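Local coordinates for protein arylmalonate decarboxylase (Bordetella bronchiseptica, PDB 3DTV) that catalyses the decarboxylation of 2-aryl-2-methylmalonates, taking up a proton to give 2-arylpropionates and carbon dioxide, at residues L77-G82 / E132-F137; S105-N110 / S212-W217. All blocks are in the same frame, centred on the assembly; numbering follows the deposited sequence.

How the contacts relate
Both contacts join the first half of the chain to the second, and their segments alternate along the sequence. From the N terminus, 77-82 comes first, on and just after helix 75-79, which follows strand 69-72. Next is 105-110 in helix 104-115, then 132-137 in helix 128-140, where contact 1 closes its loop. The chain reaches 212-217 in helix 211-223 last, closing contact 2, so the two loops cross. Their centres lie about 14 Å apart, and they touch: S105 meets F79 and F137, and its OG is 2.7 Å from S78 O. Together they tie two alpha/beta halves, each built on a parallel sheet of strand order 2-1-3-4, into one body.

Contact 1: L77-G82 / E132-F137; sequences LSFYRG and ERLAAF. With SO4 (sulfate ion), chain J.
F79 and Y80, at the start of a type I beta turn, lie against L134 and R133 of helix 128-140, with Y80 CA 5.4 Å from R133 CA. The turn runs from F79 to G82 and is closed by a weak bond from G82 N to F79 O. G82 takes a positive phi of 103° and stands at the N-cap of helix 83-97, its CA close to that of F137. No direct hydrogen bond joins the segments; one water donates to both F79 O and R133 O, at 3.0 and 2.8 Å. F79 meets two side chains of the helix: the methyls of L134 lie over one face of its ring, while its edge, at CD2, points at the face of F137 in a T-shaped pair with centroids 5.0 Å apart and planes at 72°. With CG anti to the backbone N (chi1 -171°), F137 swings across the interface, bringing CE1 to 3.3 Å from S78 O and its edge to G82 O. Farther out, R133 CG lies over the centre of the Y80 ring, a CH-pi contact 3.7 Å from the centroid, with the guanidinium plane nearly perpendicular to that ring. R81 points the other way, and the in-plane edge of its guanidinium donates from NH2 to sulfate O4, probably a crystallisation ion. The contact joins the two alpha/beta halves of a fold consistent with the Asp/Glu racemase clan. Cohesion is mainly aromatic and aliphatic, while the water bridges the two carbonyl oxygens, adding a bond to acceptors that already take a backbone N-H.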
loop_
_atom_site.group_PDB
_atom_site.type_symbol
_atom_site.label_atom_id
_atom_site.label_comp_id
_atom_site.label_asym_id
_atom_site.label_seq_id
_atom_site.Cartn_x
_atom_site.Cartn_y
_atom_site.Cartn_z
ATOM N N LEU B 77 2.988 -8.116 5.457
ATOM C CA LEU B 77 1.865 -9.033 5.714
ATOM C C LEU B 77 0.965 -9.193 4.527
ATOM O O LEU B 77 0.388 -10.245 4.339
ATOM C CB LEU B 77 1.019 -8.557 6.911
ATOM C CG LEU B 77 1.521 -8.948 8.290
ATOM C CD1 LEU B 77 0.724 -8.115 9.289
ATOM C CD2 LEU B 77 1.341 -10.490 8.510
ATOM N N SER B 78 0.866 -8.160 3.702
ATOM C CA SER B 78 -0.031 -8.163 2.556
ATOM C C SER B 78 0.568 -8.727 1.252
ATOM O O SER B 78 -0.176 -9.136 0.340
ATOM C CB SER B 78 -0.653 -6.771 2.415
ATOM O OG SER B 78 0.243 -5.903 1.815
ATOM N N PHE B 79 1.904 -8.783 1.185
ATOM C CA PHE B 79 2.640 -9.111 -0.043
ATOM C C PHE B 79 3.525 -10.333 0.088
ATOM O O PHE B 79 3.615 -11.158 -0.836
ATOM C CB PHE B 79 3.484 -7.938 -0.473
ATOM C CG PHE B 79 2.757 -6.910 -1.313
ATOM C CD1 PHE B 79 2.542 -5.607 -0.816
ATOM C CD2 PHE B 79 2.359 -7.218 -2.613
ATOM C CE1 PHE B 79 1.928 -4.632 -1.607
ATOM C CE2 PHE B 79 1.739 -6.256 -3.409
ATOM C CZ PHE B 79 1.521 -4.951 -2.895
ATOM N N TYR B 80 4.165 -10.503 1.252
ATOM C CA TYR B 80 5.366 -11.394 1.341
ATOM C C TYR B 80 5.088 -12.905 1.298
ATOM O O TYR B 80 5.981 -13.731 1.000
ATOM C CB TYR B 80 6.191 -11.084 2.587
ATOM C CG TYR B 80 7.032 -9.840 2.476
ATOM C CD1 TYR B 80 6.736 -8.839 1.558
ATOM C CD2 TYR B 80 8.134 -9.656 3.321
ATOM C CE1 TYR B 80 7.495 -7.659 1.498
ATOM C CE2 TYR B 80 8.924 -8.461 3.249
ATOM C CZ TYR B 80 8.576 -7.494 2.338
ATOM O OH TYR B 80 9.328 -6.380 2.229
ATOM N N ARG B 81 3.864 -13.279 1.635
ATOM C CA ARG B 81 3.505 -14.707 1.651
ATOM C C ARG B 81 2.619 -15.125 0.439
ATOM O O ARG B 81 2.185 -16.262 0.336
ATOM C CB ARG B 81 2.835 -15.068 2.971
ATOM C CG ARG B 81 3.763 -15.064 4.188
ATOM C CD ARG B 81 2.921 -15.383 5.389
ATOM N NE ARG B 81 3.761 -15.597 6.536
ATOM C CZ ARG B 81 4.073 -14.674 7.448
ATOM N NH1 ARG B 81 3.476 -13.473 7.454
ATOM N NH2 ARG B 81 4.944 -15.004 8.397
ATOM N N GLY B 82 2.357 -14.194 -0.462
ATOM C CA GLY B 82 1.599 -14.533 -1.696
ATOM C C GLY B 82 0.171 -14.073 -1.588
ATOM O O GLY B 82 -0.246 -13.565 -0.522
ATOM N N GLU B 132 11.567 -7.976 -4.937
ATOM C CA GLU B 132 11.532 -9.439 -5.118
ATOM C C GLU B 132 10.179 -10.041 -4.669
ATOM O O GLU B 132 9.567 -10.859 -5.358
ATOM C CB GLU B 132 12.674 -10.038 -4.292
ATOM C CG GLU B 132 13.339 -11.247 -4.823
ATOM C CD GLU B 132 14.007 -11.026 -6.185
ATOM O OE1 GLU B 132 13.482 -11.586 -7.187
ATOM O OE2 GLU B 132 15.017 -10.299 -6.249
ATOM N N ARG B 133 9.746 -9.626 -3.486
ATOM C CA ARG B 133 8.519 -10.040 -2.862
ATOM C C ARG B 133 7.332 -9.503 -3.617
ATOM O O ARG B 133 6.394 -10.257 -3.904
ATOM C CB ARG B 133 8.483 -9.624 -1.373
ATOM C CG ARG B 133 9.288 -10.571 -0.440
ATOM C CD ARG B 133 9.083 -12.010 -0.964
ATOM N NE ARG B 133 10.288 -12.726 -0.750
ATOM C CZ ARG B 133 11.151 -13.181 -1.659
ATOM N NH1 ARG B 133 10.898 -13.221 -2.956
ATOM N NH2 ARG B 133 12.283 -13.686 -1.201
ATOM N N LEU B 134 7.340 -8.211 -3.929
ATOM C CA LEU B 134 6.204 -7.637 -4.631
ATOM C C LEU B 134 6.046 -8.201 -6.047
ATOM O O LEU B 134 4.931 -8.423 -6.502
ATOM C CB LEU B 134 6.217 -6.111 -4.665
ATOM C CG LEU B 134 6.217 -5.390 -3.310
ATOM C CD1 LEU B 134 5.524 -4.028 -3.308
ATOM C CD2 LEU B 134 5.771 -6.269 -2.161
ATOM N N ALA B 135 7.183 -8.452 -6.695
ATOM C CA ALA B 135 7.246 -8.947 -8.054
ATOM C C ALA B 135 6.645 -10.328 -8.103
ATOM O O ALA B 135 5.917 -10.647 -9.039
ATOM C CB ALA B 135 8.717 -8.958 -8.573
ATOM N N ALA B 136 6.931 -11.148 -7.087
ATOM C CA ALA B 136 6.451 -12.512 -7.067
ATOM C C ALA B 136 4.914 -12.529 -6.933
ATOM O O ALA B 136 4.251 -13.342 -7.551
ATOM C CB ALA B 136 7.065 -13.263 -5.946
ATOM N N PHE B 137 4.394 -11.658 -6.071
ATOM C CA PHE B 137 2.971 -11.528 -5.855
ATOM C C PHE B 137 2.298 -11.093 -7.145
ATOM O O PHE B 137 1.272 -11.617 -7.508
ATOM C CB PHE B 137 2.750 -10.427 -4.796
ATOM C CG PHE B 137 1.320 -10.323 -4.297
ATOM C CD1 PHE B 137 0.958 -10.869 -3.070
ATOM C CD2 PHE B 137 0.393 -9.628 -5.006
ATOM C CE1 PHE B 137 -0.310 -10.753 -2.582
ATOM C CE2 PHE B 137 -0.877 -9.474 -4.536
ATOM C CZ PHE B 137 -1.251 -10.065 -3.322
HETATM S S SO4 J . 6.716 -15.264 11.886
HETATM O O1 SO4 J . 7.896 -15.823 11.227
HETATM O O2 SO4 J . 5.821 -16.354 12.303
HETATM O O3 SO4 J . 7.145 -14.538 13.078
HETATM O O4 SO4 J . 6.026 -14.307 11.015
HETATM O O HOH W 1 5.600 -12.628 -2.541
#

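Contact 2: S105-N110 / S212-W217; sequences STAVLN and SPAGFW
A107 makes the central contact, its CB entering the backbone of helix 211-223 at A214 and G215. A107 CB lies 3.6 Å from G215 CA and 3.3 Å from A214 O. G215 carries no side chain, and A107 CA and G215 CA come within 5.1 Å. On one flank A214 CB meets V108 CG2 at 4.3 Å, a looser apolar touch. On the other, W217 reaches across with the far end of its six-membered ring: CZ3 packs on N110 CB at 3.8 Å, and CH2 lies 3.6 Å from N110 O. The indole gets there because its CG stands anti to the backbone N (chi1 169°), which sends the ring out from its own helix, across to N110; the carbonyl of A107 meets the ring's edge. No hydrogen bond crosses, so van der Waals contact of alanine, glycine, valine, the N110 backbone and CB, and one indole does the joining. The alanine methyls and the bare G215 are consistent with the 8.0 Å approach of the segment axes, which cross almost at right angles (87°). Next along helix 211-223, D218 also packs on A107 and N110. S105 OG bonds to T103 OG1, and T106 OG1 to N86, anchoring the start of helix 104-115. The contact joins the helices that follow strands 101-103 and 208-210, each outermost in its parallel sheet, with helices 75-79 and 128-140 packed against helix 104-115.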
loop_
_atom_site.group_PDB
_atom_site.type_symbol
_atom_site.label_atom_id
_atom_site.label_comp_id
_atom_site.label_asym_id
_atom_site.label_seq_id
_atom_site.Cartn_x
_atom_site.Cartn_y
_atom_site.Cartn_z
ATOM N N SER B 105 -1.986 -4.889 -0.623
ATOM C CA SER B 105 -1.675 -5.647 -1.857
ATOM C C SER B 105 -2.925 -5.708 -2.741
ATOM O O SER B 105 -2.821 -5.590 -3.970
ATOM C CB SER B 105 -1.177 -7.046 -1.528
ATOM O OG SER B 105 -2.157 -7.770 -0.780
ATOM N N THR B 106 -4.104 -5.875 -2.125
ATOM C CA THR B 106 -5.398 -5.774 -2.859
ATOM C C THR B 106 -5.590 -4.362 -3.459
ATOM O O THR B 106 -6.021 -4.213 -4.620
ATOM C CB THR B 106 -6.590 -6.134 -1.942
ATOM O OG1 THR B 106 -6.492 -7.521 -1.572
ATOM C CG2 THR B 106 -7.955 -5.910 -2.654
ATOM N N ALA B 107 -5.262 -3.336 -2.680
ATOM C CA ALA B 107 -5.328 -1.954 -3.157
ATOM C C ALA B 107 -4.439 -1.794 -4.383
ATOM O O ALA B 107 -4.796 -1.146 -5.347
ATOM C CB ALA B 107 -4.825 -0.977 -2.031
ATOM N N VAL B 108 -3.208 -2.299 -4.286
ATOM C CA VAL B 108 -2.253 -2.169 -5.384
ATOM C C VAL B 108 -2.745 -2.912 -6.626
ATOM O O VAL B 108 -2.616 -2.418 -7.741
ATOM C CB VAL B 108 -0.845 -2.632 -4.999
ATOM C CG1 VAL B 108 -0.023 -2.913 -6.255
ATOM C CG2 VAL B 108 -0.126 -1.515 -4.106
ATOM N N LEU B 109 -3.270 -4.114 -6.453
ATOM C CA LEU B 109 -3.833 -4.846 -7.584
ATOM C C LEU B 109 -4.975 -4.085 -8.266
ATOM O O LEU B 109 -5.069 -4.059 -9.497
ATOM C CB LEU B 109 -4.329 -6.236 -7.146
ATOM C CG LEU B 109 -3.202 -7.240 -6.915
ATOM C CD1 LEU B 109 -3.800 -8.571 -6.414
ATOM C CD2 LEU B 109 -2.380 -7.493 -8.224
ATOM N N ASN B 110 -5.867 -3.503 -7.466
ATOM C CA ASN B 110 -6.973 -2.684 -7.993
ATOM C C ASN B 110 -6.520 -1.400 -8.676
ATOM O O ASN B 110 -7.138 -0.977 -9.627
ATOM C CB ASN B 110 -7.966 -2.344 -6.893
ATOM C CG ASN B 110 -8.662 -3.585 -6.311
ATOM O OD1 ASN B 110 -9.117 -3.574 -5.164
ATOM N ND2 ASN B 110 -8.760 -4.631 -7.097
ATOM N N SER B 212 1.383 2.891 -0.777
ATOM C CA SER B 212 0.681 3.463 0.378
ATOM C C SER B 212 -0.520 4.368 -0.020
ATOM O O SER B 212 -1.645 4.186 0.486
ATOM C CB SER B 212 1.647 4.121 1.346
ATOM O OG SER B 212 0.970 4.426 2.550
ATOM N N PRO B 213 -0.311 5.307 -0.956
ATOM C CA PRO B 213 -1.414 6.055 -1.565
ATOM C C PRO B 213 -2.543 5.206 -2.217
ATOM O O PRO B 213 -3.736 5.559 -2.075
ATOM C CB PRO B 213 -0.676 6.903 -2.611
ATOM C CG PRO B 213 0.658 7.193 -1.924
ATOM C CD PRO B 213 1.003 5.830 -1.419
ATOM N N ALA B 214 -2.197 4.125 -2.926
ATOM C CA ALA B 214 -3.192 3.215 -3.450
ATOM C C ALA B 214 -4.035 2.627 -2.347
ATOM O O ALA B 214 -5.217 2.297 -2.558
ATOM C CB ALA B 214 -2.542 2.039 -4.270
ATOM N N GLY B 215 -3.432 2.474 -1.175
ATOM C CA GLY B 215 -4.132 1.936 -0.038
ATOM C C GLY B 215 -5.250 2.827 0.477
ATOM O O GLY B 215 -6.311 2.313 0.809
ATOM N N PHE B 216 -4.994 4.142 0.614
ATOM C CA PHE B 216 -6.037 5.132 0.874
ATOM C C PHE B 216 -7.113 5.100 -0.207
ATOM O O PHE B 216 -8.293 5.017 0.099
ATOM C CB PHE B 216 -5.445 6.556 0.989
ATOM C CG PHE B 216 -4.672 6.786 2.265
ATOM C CD1 PHE B 216 -3.334 6.377 2.383
ATOM C CD2 PHE B 216 -5.305 7.318 3.374
ATOM C CE1 PHE B 216 -2.653 6.517 3.557
ATOM C CE2 PHE B 216 -4.630 7.487 4.547
ATOM C CZ PHE B 216 -3.273 7.123 4.648
ATOM N N TRP B 217 -6.703 5.173 -1.474
ATOM C CA TRP B 217 -7.625 5.195 -2.595
ATOM C C TRP B 217 -8.596 4.016 -2.561
ATOM O O TRP B 217 -9.810 4.194 -2.745
ATOM C CB TRP B 217 -6.839 5.200 -3.897
ATOM C CG TRP B 217 -7.678 4.949 -5.139
ATOM C CD1 TRP B 217 -8.373 5.878 -5.849
ATOM C CD2 TRP B 217 -7.834 3.694 -5.857
ATOM N NE1 TRP B 217 -8.966 5.289 -6.934
ATOM C CE2 TRP B 217 -8.667 3.950 -6.952
ATOM C CE3 TRP B 217 -7.367 2.379 -5.642
ATOM C CZ2 TRP B 217 -9.037 2.940 -7.875
ATOM C CZ3 TRP B 217 -7.734 1.394 -6.513
ATOM C CH2 TRP B 217 -8.563 1.677 -7.639
#